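Local coordinates for protein pngf-ii (Elizabethkingia meningoseptica, PDB 4R4X) that probably removes N-linked glycans from glycoproteins as a bacterial peptide:N-glycosidase of the PNGase F family, at residues Ala244-Gly249 with Leu483-Trp488; Phe302-Gly307 with Ala348-Tyr353. All blocks are in the same frame, centred on the assembly; numbering follows the deposited sequence.

Interactions 1 and 2 have their centres 9 Å apart and reach the same antiparallel sheet, in which strand 248-253 runs between strands 297-303 and 343-350; residues 483-488 come to it from a loop. Gly-249 N lies 2.8 Å from Phe-302 O and Arg-247 N lies 2.8 Å from Thr-304 OG1, both probable hydrogen bonds, so residues 244-249 are tied directly to 302-307. The Phe-303 ring stacks with Trp-488 of interaction 1, while Phe-302, with Thr-304 and Ile-350, makes interaction 2. Interaction 1 joins the two PNGase F family regions, probably near the position of the active-site cleft in PNGase F; interaction 2 lies wholly within the N-terminal region, beside that junction.

Interaction 1: residues Ala244-Gly249 with Leu483-Trp488; sequences AYDRTG and LSRSNW
Asp-246 brings one carboxylate oxygen up to the edge of the Trp-488 indole, and that is the tight part of this contact. OD2 lies near the ring plane, 3.5 Å from CZ3 of Trp-488 and 3.6 Å from its CH2, at the benzo end of the ring, with the carboxylate turned 35° from the indole. The two side chains cross at about a right angle. With chi1 at 56°, Trp-488 places its CG between its own N and carbonyl carbon, and the indole is fixed further by NE1 bonding to the Gly-427 carbonyl and by rings of Phe-303 and His-428 stacking on it. Arg-485, extended from CG to NE, lays its CD over the centre of one indole face, 3.9 Å above the plane.

Beyond that edge the packing gives way to a water. NH2 of Arg-485 stays 4.0 Å from OD2 of Asp-246; that oxygen lies well out of the guanidinium plane, so no N-H points at it and only charge attraction acts directly. The water closes the gap, donating to OD2 of Asp-246 and accepting from NH2 of Arg-485 at 3.1 Å. The direct salt bridge of Arg-485 goes instead from NE to Glu-436. This junction is consistent with the interface between the two beta-sandwich domains of the PNGase F fold, where PNGase F itself has its active-site cleft.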
loop_
_atom_site.group_PDB
_atom_site.type_symbol
_atom_site.label_atom_id
_atom_site.label_comp_id
_atom_site.label_asym_id
_atom_site.label_seq_id
_atom_site.Cartn_x
_atom_site.Cartn_y
_atom_site.Cartn_z
ATOM N N ALA A 244 1.607 -20.350 -18.167
ATOM C CA ALA A 244 3.000 -20.015 -18.455
ATOM C C ALA A 244 3.222 -18.570 -18.931
ATOM O O ALA A 244 4.361 -18.121 -18.991
ATOM C CB ALA A 244 3.547 -20.964 -19.509
ATOM N N TYR A 245 2.153 -17.860 -19.280
ATOM C CA TYR A 245 2.277 -16.640 -20.078
ATOM C C TYR A 245 2.216 -15.326 -19.320
ATOM O O TYR A 245 1.819 -15.273 -18.160
ATOM C CB TYR A 245 1.241 -16.666 -21.207
ATOM C CG TYR A 245 1.486 -17.791 -22.178
ATOM C CD1 TYR A 245 2.438 -17.672 -23.176
ATOM C CD2 TYR A 245 0.780 -18.986 -22.082
ATOM C CE1 TYR A 245 2.677 -18.706 -24.071
ATOM C CE2 TYR A 245 1.008 -20.031 -22.968
ATOM C CZ TYR A 245 1.959 -19.885 -23.958
ATOM O OH TYR A 245 2.181 -20.906 -24.843
ATOM N N ASP A 246 2.652 -14.270 -20.014
ATOM C CA ASP A 246 2.691 -12.904 -19.482
ATOM C C ASP A 246 1.363 -12.186 -19.786
ATOM O O ASP A 246 1.155 -11.619 -20.878
ATOM C CB ASP A 246 3.896 -12.107 -20.010
ATOM C CG ASP A 246 3.954 -12.005 -21.534
ATOM O OD1 ASP A 246 3.502 -12.933 -22.240
ATOM O OD2 ASP A 246 4.480 -10.966 -22.040
ATOM N N ARG A 247 0.475 -12.201 -18.801
ATOM C CA ARG A 247 -0.917 -11.836 -19.036
ATOM C C ARG A 247 -1.217 -10.406 -18.618
ATOM O O ARG A 247 -0.600 -9.875 -17.710
ATOM C CB ARG A 247 -1.861 -12.756 -18.256
ATOM C CG ARG A 247 -1.686 -14.226 -18.553
ATOM C CD ARG A 247 -1.869 -14.583 -20.030
ATOM N NE ARG A 247 -2.082 -16.028 -20.164
ATOM C CZ ARG A 247 -2.392 -16.641 -21.303
ATOM N NH1 ARG A 247 -2.529 -15.952 -22.425
ATOM N NH2 ARG A 247 -2.570 -17.959 -21.314
ATOM N N THR A 248 -2.170 -9.808 -19.313
ATOM C CA THR A 248 -2.677 -8.516 -18.953
ATOM C C THR A 248 -3.555 -8.694 -17.733
ATOM O O THR A 248 -4.397 -9.619 -17.688
ATOM C CB THR A 248 -3.505 -7.934 -20.110
ATOM O OG1 THR A 248 -2.682 -7.862 -21.288
ATOM C CG2 THR A 248 -4.015 -6.554 -19.753
ATOM N N GLY A 249 -3.297 -7.846 -16.750
ATOM C CA GLY A 249 -4.045 -7.761 -15.515
ATOM C C GLY A 249 -4.538 -6.349 -15.185
ATOM O O GLY A 249 -3.963 -5.325 -15.599
ATOM N N LEU A 483 12.751 -7.876 -23.319
ATOM C CA LEU A 483 12.600 -7.013 -24.461
ATOM C C LEU A 483 11.855 -5.713 -24.128
ATOM O O LEU A 483 10.913 -5.708 -23.325
ATOM C CB LEU A 483 11.878 -7.740 -25.582
ATOM C CG LEU A 483 12.490 -9.059 -26.055
ATOM C CD1 LEU A 483 11.534 -9.668 -27.033
ATOM C CD2 LEU A 483 13.847 -8.809 -26.693
ATOM N N SER A 484 12.313 -4.630 -24.733
ATOM C CA SER A 484 11.699 -3.315 -24.592
ATOM C C SER A 484 10.305 -3.313 -25.245
ATOM O O SER A 484 10.092 -3.934 -26.297
ATOM C CB SER A 484 12.621 -2.232 -25.200
ATOM O OG SER A 484 13.823 -2.099 -24.450
ATOM N N ARG A 485 9.344 -2.640 -24.603
ATOM C CA ARG A 485 7.947 -2.732 -24.980
ATOM C C ARG A 485 7.241 -1.402 -24.839
ATOM O O ARG A 485 7.746 -0.495 -24.177
ATOM C CB ARG A 485 7.251 -3.732 -24.072
ATOM C CG ARG A 485 7.542 -5.182 -24.399
ATOM C CD ARG A 485 6.949 -6.058 -23.307
ATOM N NE ARG A 485 6.977 -7.461 -23.655
ATOM C CZ ARG A 485 7.968 -8.318 -23.395
ATOM N NH1 ARG A 485 9.082 -7.941 -22.800
ATOM N NH2 ARG A 485 7.832 -9.578 -23.766
ATOM N N SER A 486 6.046 -1.318 -25.431
ATOM C CA SER A 486 5.199 -0.125 -25.369
ATOM C C SER A 486 4.509 0.020 -24.019
ATOM O O SER A 486 3.290 -0.181 -23.879
ATOM C CB SER A 486 4.174 -0.143 -26.498
ATOM O OG SER A 486 4.810 0.065 -27.756
ATOM N N ASN A 487 5.325 0.360 -23.038
ATOM C CA ASN A 487 4.916 0.850 -21.726
ATOM C C ASN A 487 4.561 -0.227 -20.722
ATOM O O ASN A 487 3.885 0.045 -19.721
ATOM C CB ASN A 487 3.800 1.893 -21.802
ATOM C CG ASN A 487 3.936 2.970 -20.738
ATOM O OD1 ASN A 487 5.042 3.306 -20.323
ATOM N ND2 ASN A 487 2.813 3.532 -20.305
ATOM N N TRP A 488 5.079 -1.430 -20.937
ATOM C CA TRP A 488 4.963 -2.453 -19.908
ATOM C C TRP A 488 6.086 -3.446 -19.919
ATOM O O TRP A 488 6.735 -3.604 -20.923
ATOM C CB TRP A 488 3.655 -3.187 -20.045
ATOM C CG TRP A 488 3.351 -3.832 -21.374
ATOM C CD1 TRP A 488 2.932 -3.216 -22.519
ATOM C CD2 TRP A 488 3.326 -5.243 -21.649
ATOM N NE1 TRP A 488 2.668 -4.147 -23.490
ATOM C CE2 TRP A 488 2.916 -5.400 -22.985
ATOM C CE3 TRP A 488 3.650 -6.377 -20.904
ATOM C CZ2 TRP A 488 2.791 -6.641 -23.578
ATOM C CZ3 TRP A 488 3.525 -7.628 -21.510
ATOM C CH2 TRP A 488 3.089 -7.746 -22.819
HETATM O O HOH W 1 5.070 -10.801 -24.428
#

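Interaction 2: residues Phe302-Gly307 with Ala348-Tyr353; sequences FFTPFG and AFIGNY
The Phe-302 ring reaches toward strand 343-350 with its far end: CZ comes obliquely to CG1 of Ile-350 at 4.0 Å and to the carbonyl O of Phe-349 at 4.1 Å. The Tyr-328 ring, from outside the two segments, meets that of Phe-302 with the planes at about 50°. On the other segment, the Phe-349 ring has the backbone N of Gly-351 over one face, 3.3 Å above the plane and displaced toward the rim. All this belongs to a beta sandwich, as expected for the PNGase F fold. Strands 297-303 and 343-350 both flank 248-253 in one antiparallel sheet, so they are next-but-one neighbours; Phe-302 and Thr-304 pack on strand 231-240 of another sheet, and Ile-350 on its strand 358-367.

Because a strand lies between them, the backbones stay apart, with CA of Thr-304 8.2 Å from CA of Ile-350, and no hydrogen bond joins the segments. Side chains bridge the gap. Ile-350 holds its CG1 beside its own N (chi1 -59°), which offers that branch to Phe-302, the two side chains crossing at about a right angle, and turns CG2 to Thr-304. There, CG2 of Thr-304 lies 4.0 Å from CG2 of Ile-350 and 4.2 Å from its CD1, a purely apolar methyl contact; OG1 of Thr-304 accepts a hydrogen bond from the backbone N of Arg-247. Past the strand end, Asn-352 folds back on the chain: its ND2 donates to the carbonyl O of Ile-350 at 2.9 Å, approaching from 37° out of the carbonyl plane.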
loop_
_atom_site.group_PDB
_atom_site.type_symbol
_atom_site.label_atom_id
_atom_site.label_comp_id
_atom_site.label_asym_id
_atom_site.label_seq_id
_atom_site.Cartn_x
_atom_site.Cartn_y
_atom_site.Cartn_z
ATOM N N PHE A 302 -1.364 -4.036 -14.496
ATOM C CA PHE A 302 -0.168 -4.826 -14.254
ATOM C C PHE A 302 -0.080 -5.950 -15.270
ATOM O O PHE A 302 -1.068 -6.306 -15.932
ATOM C CB PHE A 302 -0.111 -5.383 -12.809
ATOM C CG PHE A 302 -1.164 -6.423 -12.495
ATOM C CD1 PHE A 302 -2.461 -6.045 -12.128
ATOM C CD2 PHE A 302 -0.863 -7.787 -12.539
ATOM C CE1 PHE A 302 -3.433 -6.999 -11.850
ATOM C CE2 PHE A 302 -1.837 -8.750 -12.264
ATOM C CZ PHE A 302 -3.121 -8.361 -11.914
ATOM N N PHE A 303 1.120 -6.506 -15.403
ATOM C CA PHE A 303 1.317 -7.629 -16.291
ATOM C C PHE A 303 1.963 -8.742 -15.518
ATOM O O PHE A 303 2.937 -8.506 -14.821
ATOM C CB PHE A 303 2.131 -7.186 -17.490
ATOM C CG PHE A 303 1.377 -6.229 -18.351
ATOM C CD1 PHE A 303 1.332 -4.887 -18.026
ATOM C CD2 PHE A 303 0.588 -6.701 -19.380
ATOM C CE1 PHE A 303 0.542 -4.000 -18.746
ATOM C CE2 PHE A 303 -0.179 -5.819 -20.139
ATOM C CZ PHE A 303 -0.223 -4.467 -19.804
ATOM N N THR A 304 1.421 -9.950 -15.625
ATOM C CA THR A 304 2.045 -11.102 -14.944
ATOM C C THR A 304 3.365 -11.452 -15.607
ATOM O O THR A 304 3.561 -11.235 -16.813
ATOM C CB THR A 304 1.170 -12.373 -14.869
ATOM O OG1 THR A 304 1.097 -13.009 -16.155
ATOM C CG2 THR A 304 -0.210 -12.076 -14.351
ATOM N N PRO A 305 4.303 -11.964 -14.814
ATOM C CA PRO A 305 5.480 -12.503 -15.415
ATOM C C PRO A 305 5.157 -13.853 -16.062
ATOM O O PRO A 305 4.023 -14.285 -16.015
ATOM C CB PRO A 305 6.440 -12.595 -14.233
ATOM C CG PRO A 305 5.561 -12.911 -13.084
ATOM C CD PRO A 305 4.297 -12.153 -13.352
ATOM N N PHE A 306 6.128 -14.461 -16.726
ATOM C CA PHE A 306 5.953 -15.777 -17.318
ATOM C C PHE A 306 6.103 -16.891 -16.272
ATOM O O PHE A 306 7.217 -17.230 -15.881
ATOM C CB PHE A 306 7.000 -15.996 -18.381
ATOM C CG PHE A 306 6.825 -15.182 -19.635
ATOM C CD1 PHE A 306 6.106 -15.687 -20.716
ATOM C CD2 PHE A 306 7.469 -13.970 -19.784
ATOM C CE1 PHE A 306 6.022 -14.977 -21.907
ATOM C CE2 PHE A 306 7.365 -13.248 -20.953
ATOM C CZ PHE A 306 6.643 -13.748 -22.017
ATOM N N GLY A 307 4.983 -17.404 -15.790
ATOM C CA GLY A 307 4.913 -18.668 -15.033
ATOM C C GLY A 307 5.534 -18.751 -13.657
ATOM O O GLY A 307 5.990 -19.839 -13.213
ATOM N N ALA A 348 -10.565 -8.049 -9.822
ATOM C CA ALA A 348 -9.273 -8.307 -10.412
ATOM C C ALA A 348 -9.509 -9.137 -11.660
ATOM O O ALA A 348 -10.410 -9.973 -11.687
ATOM C CB ALA A 348 -8.391 -9.036 -9.426
ATOM N N PHE A 349 -8.731 -8.851 -12.699
ATOM C CA PHE A 349 -8.795 -9.536 -13.984
ATOM C C PHE A 349 -7.397 -9.989 -14.345
ATOM O O PHE A 349 -6.448 -9.220 -14.216
ATOM C CB PHE A 349 -9.320 -8.578 -15.067
ATOM C CG PHE A 349 -9.029 -8.990 -16.489
ATOM C CD1 PHE A 349 -9.708 -10.040 -17.094
ATOM C CD2 PHE A 349 -8.111 -8.278 -17.256
ATOM C CE1 PHE A 349 -9.445 -10.390 -18.413
ATOM C CE2 PHE A 349 -7.861 -8.606 -18.581
ATOM C CZ PHE A 349 -8.526 -9.660 -19.166
ATOM N N ILE A 350 -7.269 -11.243 -14.765
ATOM C CA ILE A 350 -6.081 -11.697 -15.495
ATOM C C ILE A 350 -6.572 -12.501 -16.706
ATOM O O ILE A 350 -7.129 -13.594 -16.562
ATOM C CB ILE A 350 -5.128 -12.547 -14.628
ATOM C CG1 ILE A 350 -4.652 -11.751 -13.405
ATOM C CG2 ILE A 350 -3.932 -12.982 -15.480
ATOM C CD1 ILE A 350 -3.880 -12.561 -12.382
ATOM N N GLY A 351 -6.389 -11.944 -17.899
ATOM C CA GLY A 351 -6.823 -12.593 -19.111
ATOM C C GLY A 351 -5.949 -13.802 -19.375
ATOM O O GLY A 351 -4.770 -13.649 -19.658
ATOM N N ASN A 352 -6.528 -14.997 -19.303
ATOM C CA ASN A 352 -5.812 -16.217 -19.567
ATOM C C ASN A 352 -6.766 -17.306 -20.058
ATOM O O ASN A 352 -7.986 -17.176 -19.948
ATOM C CB ASN A 352 -5.086 -16.697 -18.299
ATOM C CG ASN A 352 -6.036 -17.275 -17.254
ATOM O OD1 ASN A 352 -6.244 -18.505 -17.184
ATOM N ND2 ASN A 352 -6.622 -16.410 -16.447
ATOM N N TYR A 353 -6.196 -18.402 -20.552
ATOM C CA TYR A 353 -6.991 -19.530 -21.087
ATOM C C TYR A 353 -6.580 -20.811 -20.380
ATOM O O TYR A 353 -6.790 -21.901 -20.901
ATOM C CB TYR A 353 -6.814 -19.675 -22.619
ATOM C CG TYR A 353 -7.610 -18.659 -23.427
ATOM C CD1 TYR A 353 -8.989 -18.809 -23.607
ATOM C CD2 TYR A 353 -6.991 -17.523 -23.987
ATOM C CE1 TYR A 353 -9.730 -17.880 -24.332
ATOM C CE2 TYR A 353 -7.725 -16.587 -24.715
ATOM C CZ TYR A 353 -9.091 -16.770 -24.891
ATOM O OH TYR A 353 -9.851 -15.852 -25.611
#